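Local coordinates for superoxide dismutase (Acidilobus saccharovorans, PDB 4FFK), which catalyses the dismutation of superoxide radicals to oxygen and hydrogen peroxide, using a bound iron ion, at residues A[160-163]-A[164-167]; A[201-205]-A[206-210]. All blocks are in the same frame, centred on the assembly; numbering follows the deposited sequence.

Interaction 1. Residues A[160-163]-A[164-167]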
# COMPACT_ATOMS: atom_id res chain seq x y z
N VAL A 160 -8.67 7.71 0.74
CA VAL A 160 -7.94 7.07 -0.33
C VAL A 160 -6.51 7.48 -0.11
O VAL A 160 -6.25 8.61 0.29
CB VAL A 160 -8.36 7.65 -1.73
CG1 VAL A 160 -7.58 6.83 -2.78
CG2 VAL A 160 -9.86 7.51 -1.94
N GLU A 161 -5.56 6.55 -0.21
CA GLU A 161 -4.16 6.99 -0.25
C GLU A 161 -3.64 6.85 -1.67
O GLU A 161 -4.12 6.00 -2.38
CB GLU A 161 -3.33 6.17 0.71
CG GLU A 161 -3.64 6.55 2.17
CD GLU A 161 -2.93 5.62 3.11
OE1 GLU A 161 -1.89 4.98 2.79
OE2 GLU A 161 -3.45 5.50 4.21
N LYS A 162 -2.76 7.76 -2.08
CA LYS A 162 -2.52 7.95 -3.54
C LYS A 162 -3.91 8.09 -4.18
O LYS A 162 -4.79 8.75 -3.62
CB LYS A 162 -1.73 6.74 -4.08
CG LYS A 162 -0.35 6.68 -3.49
CD LYS A 162 0.33 5.34 -3.81
CE LYS A 162 0.60 5.22 -5.29
NZ LYS A 162 1.23 3.85 -5.61
N HIS A 163 -4.18 7.50 -5.34
CA HIS A 163 -5.51 7.52 -5.89
C HIS A 163 -6.10 6.17 -5.85
O HIS A 163 -7.19 5.96 -6.38
CB HIS A 163 -5.44 7.90 -7.38
CG HIS A 163 -4.67 9.15 -7.63
ND1 HIS A 163 -4.91 10.32 -6.93
CD2 HIS A 163 -3.65 9.43 -8.49
CE1 HIS A 163 -4.10 11.27 -7.36
NE2 HIS A 163 -3.30 10.74 -8.30
N ASN A 164 -5.35 5.20 -5.26
CA ASN A 164 -5.75 3.83 -5.47
C ASN A 164 -5.20 2.91 -4.42
O ASN A 164 -4.82 1.80 -4.75
CB ASN A 164 -5.29 3.37 -6.87
CG ASN A 164 -3.77 3.35 -7.02
OD1 ASN A 164 -3.04 4.13 -6.41
ND2 ASN A 164 -3.28 2.34 -7.77
N ASN A 165 -5.10 3.41 -3.19
CA ASN A 165 -4.82 2.57 -2.05
C ASN A 165 -5.91 2.91 -1.04
O ASN A 165 -6.40 4.05 -1.05
CB ASN A 165 -3.51 2.85 -1.43
CG ASN A 165 -2.34 2.17 -2.16
OD1 ASN A 165 -2.53 1.23 -2.89
ND2 ASN A 165 -1.13 2.58 -1.81
N VAL A 166 -6.21 1.91 -0.22
CA VAL A 166 -7.23 1.96 0.88
C VAL A 166 -8.65 1.89 0.32
O VAL A 166 -9.51 1.15 0.81
CB VAL A 166 -7.10 3.22 1.76
CG1 VAL A 166 -8.00 3.01 2.97
CG2 VAL A 166 -5.64 3.40 2.23
N VAL A 167 -8.92 2.66 -0.74
CA VAL A 167 -10.26 2.64 -1.37
C VAL A 167 -10.56 1.29 -1.98
O VAL A 167 -9.67 0.47 -2.22
CB VAL A 167 -10.35 3.78 -2.43
CG1 VAL A 167 -9.48 3.47 -3.68
CG2 VAL A 167 -11.83 4.20 -2.77
O HOH W 1 -0.95 3.53 1.03
O HOH W 2 -1.24 2.35 -5.22

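Interaction 2. Residues A[201-205]-A[206-210]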
# COMPACT_ATOMS: atom_id res chain seq x y z
N ASP A 201 -16.16 25.86 1.64
CA ASP A 201 -16.85 27.02 1.03
C ASP A 201 -16.93 26.97 -0.48
O ASP A 201 -17.53 27.84 -1.11
CB ASP A 201 -16.16 28.32 1.44
CG ASP A 201 -16.22 28.52 2.94
OD1 ASP A 201 -17.19 28.04 3.53
OD2 ASP A 201 -15.29 29.10 3.52
N LEU A 202 -16.26 25.97 -1.07
CA LEU A 202 -16.28 25.81 -2.51
C LEU A 202 -17.21 24.72 -2.95
O LEU A 202 -17.47 24.56 -4.14
CB LEU A 202 -14.88 25.48 -2.99
CG LEU A 202 -13.85 26.60 -2.86
CD1 LEU A 202 -12.61 26.17 -3.55
CD2 LEU A 202 -14.42 27.86 -3.56
N ILE A 203 -17.72 23.94 -2.01
CA ILE A 203 -18.48 22.75 -2.42
C ILE A 203 -19.70 23.14 -3.23
O ILE A 203 -20.53 23.94 -2.78
CB ILE A 203 -18.84 21.82 -1.25
CG1 ILE A 203 -17.57 21.25 -0.66
CG2 ILE A 203 -19.70 20.64 -1.73
CD1 ILE A 203 -17.71 20.79 0.75
N ASN A 204 -19.75 22.63 -4.45
CA ASN A 204 -20.97 22.61 -5.19
C ASN A 204 -21.90 21.49 -4.72
O ASN A 204 -21.90 20.35 -5.23
CB ASN A 204 -20.68 22.57 -6.67
CG ASN A 204 -21.94 22.71 -7.49
OD1 ASN A 204 -21.87 22.91 -8.66
ND2 ASN A 204 -23.08 22.52 -6.86
N TRP A 205 -22.73 21.81 -3.75
CA TRP A 205 -23.65 20.81 -3.20
C TRP A 205 -24.73 20.32 -4.18
O TRP A 205 -25.36 19.27 -3.94
CB TRP A 205 -24.24 21.26 -1.86
CG TRP A 205 -23.28 21.15 -0.75
CD1 TRP A 205 -22.65 22.18 -0.12
CD2 TRP A 205 -22.80 19.95 -0.14
NE1 TRP A 205 -21.83 21.70 0.86
CE2 TRP A 205 -21.89 20.33 0.87
CE3 TRP A 205 -23.03 18.57 -0.36
CZ2 TRP A 205 -21.19 19.40 1.66
CZ3 TRP A 205 -22.38 17.65 0.46
CH2 TRP A 205 -21.47 18.07 1.45
N ASP A 206 -24.96 21.07 -5.25
CA ASP A 206 -25.93 20.66 -6.27
C ASP A 206 -25.33 19.57 -7.11
O ASP A 206 -26.02 18.59 -7.46
CB ASP A 206 -26.31 21.81 -7.20
CG ASP A 206 -27.13 22.89 -6.50
OD1 ASP A 206 -27.96 22.58 -5.61
OD2 ASP A 206 -26.90 24.06 -6.84
N ASP A 207 -24.07 19.79 -7.48
CA ASP A 207 -23.29 18.77 -8.16
C ASP A 207 -23.35 17.46 -7.36
O ASP A 207 -23.65 16.42 -7.94
CB ASP A 207 -21.85 19.19 -8.32
CG ASP A 207 -20.98 18.03 -8.72
OD1 ASP A 207 -21.03 17.61 -9.88
OD2 ASP A 207 -20.33 17.47 -7.83
N VAL A 208 -23.05 17.53 -6.07
CA VAL A 208 -23.06 16.37 -5.16
C VAL A 208 -24.46 15.73 -5.10
O VAL A 208 -24.66 14.53 -5.34
CB VAL A 208 -22.60 16.73 -3.73
CG1 VAL A 208 -22.68 15.56 -2.80
CG2 VAL A 208 -21.18 17.27 -3.72
N GLU A 209 -25.45 16.57 -4.83
CA GLU A 209 -26.84 16.14 -4.95
C GLU A 209 -27.13 15.39 -6.24
O GLU A 209 -27.71 14.31 -6.19
CB GLU A 209 -27.76 17.39 -4.85
CG GLU A 209 -29.26 17.04 -5.03
CD GLU A 209 -29.82 16.05 -4.00
OE1 GLU A 209 -29.20 15.75 -2.95
OE2 GLU A 209 -30.94 15.57 -4.26
N ALA A 210 -26.74 15.95 -7.37
CA ALA A 210 -27.07 15.35 -8.67
C ALA A 210 -26.39 13.99 -8.77
O ALA A 210 -26.95 13.02 -9.28
CB ALA A 210 -26.62 16.23 -9.83

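Interaction 1. Residues A[160-163]-A[164-167]
Val166 CG2 lies over one face of the Glu161 carboxylate, 3.6 Å from CD. Lys162 CD stands above the plane of the Asn165 amide at its nitrogen end, 3.7 Å from ND2. The His163 ring meets Tyr51 edge-to-face and also touches the rings of Phe84, Trp143 and His92. The backbone forms a classic beta bulge at the end of strand 155-161, where Asn164 and Asn165 both face Glu161. Glu161 O accepts from Asn164 N and, at 2.9 Å, from Asn165 N. Glu161 N donates to Asn165 O at 2.8 Å, and Val167 N reaches that oxygen from the opposite face of its plane. Val160 CG2 packs on Val167 CB at 3.8 Å. The side chain of His163 is about 5 Å from the iron but is not a ligand, consistent with a second-shell place; its ND1 is hydrogen-bonded to Trp143. Glu161 OE2 forms a salt bridge with Arg80 of the second subunit, Asn164 ND2 bonds Val166 O of that subunit, and Lys162 NZ pairs with Glu139 and Glu161 of the third. The Lys162 chain bends at chi3 (67°), bringing NZ to water 2. That water donates to Asn164 OD1 and, at 2.9 Å, to Asn165 OD1.

Interaction 2. Residues A[201-205]-A[206-210]
Trp205 and Val208 lie side by side where the loop after helix 192-199 enters helix 205-216, with Asn204 at the N-cap position. The apolar contacts centre on the indole. Its CE3 atom is 3.9 Å from Val208 CB, and Val208 CG1 also reaches CZ3. Ile203 keeps CG1 beside its backbone N (chi1 -65°), which leaves CG2 to lie over the centre of one ring face, 3.3 Å above the plane. The same methyl is 4.2 Å from Val208 CG2, so one isoleucine branch touches both neighbours. Leu175 of strand 172-178 packs against all three side chains. Trp205 and Val208 also touch helix 111-121, through Ile117 and Ile113. Two acidic side chains bond both along the helix and outside it. Asp207 OD2 forms a salt bridge with Arg211, one turn on, and is hydrogen-bonded to Asn98 ND2. The Glu209 carboxylate takes the Gln213 amide, also one turn on, and the backbone NH of Ile113. Backbone bonds start the helix. Val208 N donates to Asn204 O at 3.2 Å, nearly straight (166°) and in the carbonyl plane. Asp207 CB lies 3.3 Å from that same Asn204 O. Glu209 N donates to Trp205 O at 2.8 Å, from 39° above the carbonyl plane.

How the interactions relate
The two contacts lie on opposite sides of the chain's centre, with nearest atoms about 15 Å apart. Both belong to the C-terminal domain. They meet different outer strands of its three-stranded sheet: interaction 1 starts on the last residues of strand 155-161 and turns into the loop after it, and interaction 2 packs on strand 172-178. Interaction 1 is almost wholly buried, and three other subunits come within reach of it. Its chemistry is largely polar, beside a small valine contact, and involves bridging waters and charged partners on other subunits. It also reaches the surroundings of the iron. Interaction 2 is partly buried and touches no other chain of the assembly. An apolar cluster faces the sheet there, while acidic residues on the helix bond within the same chain.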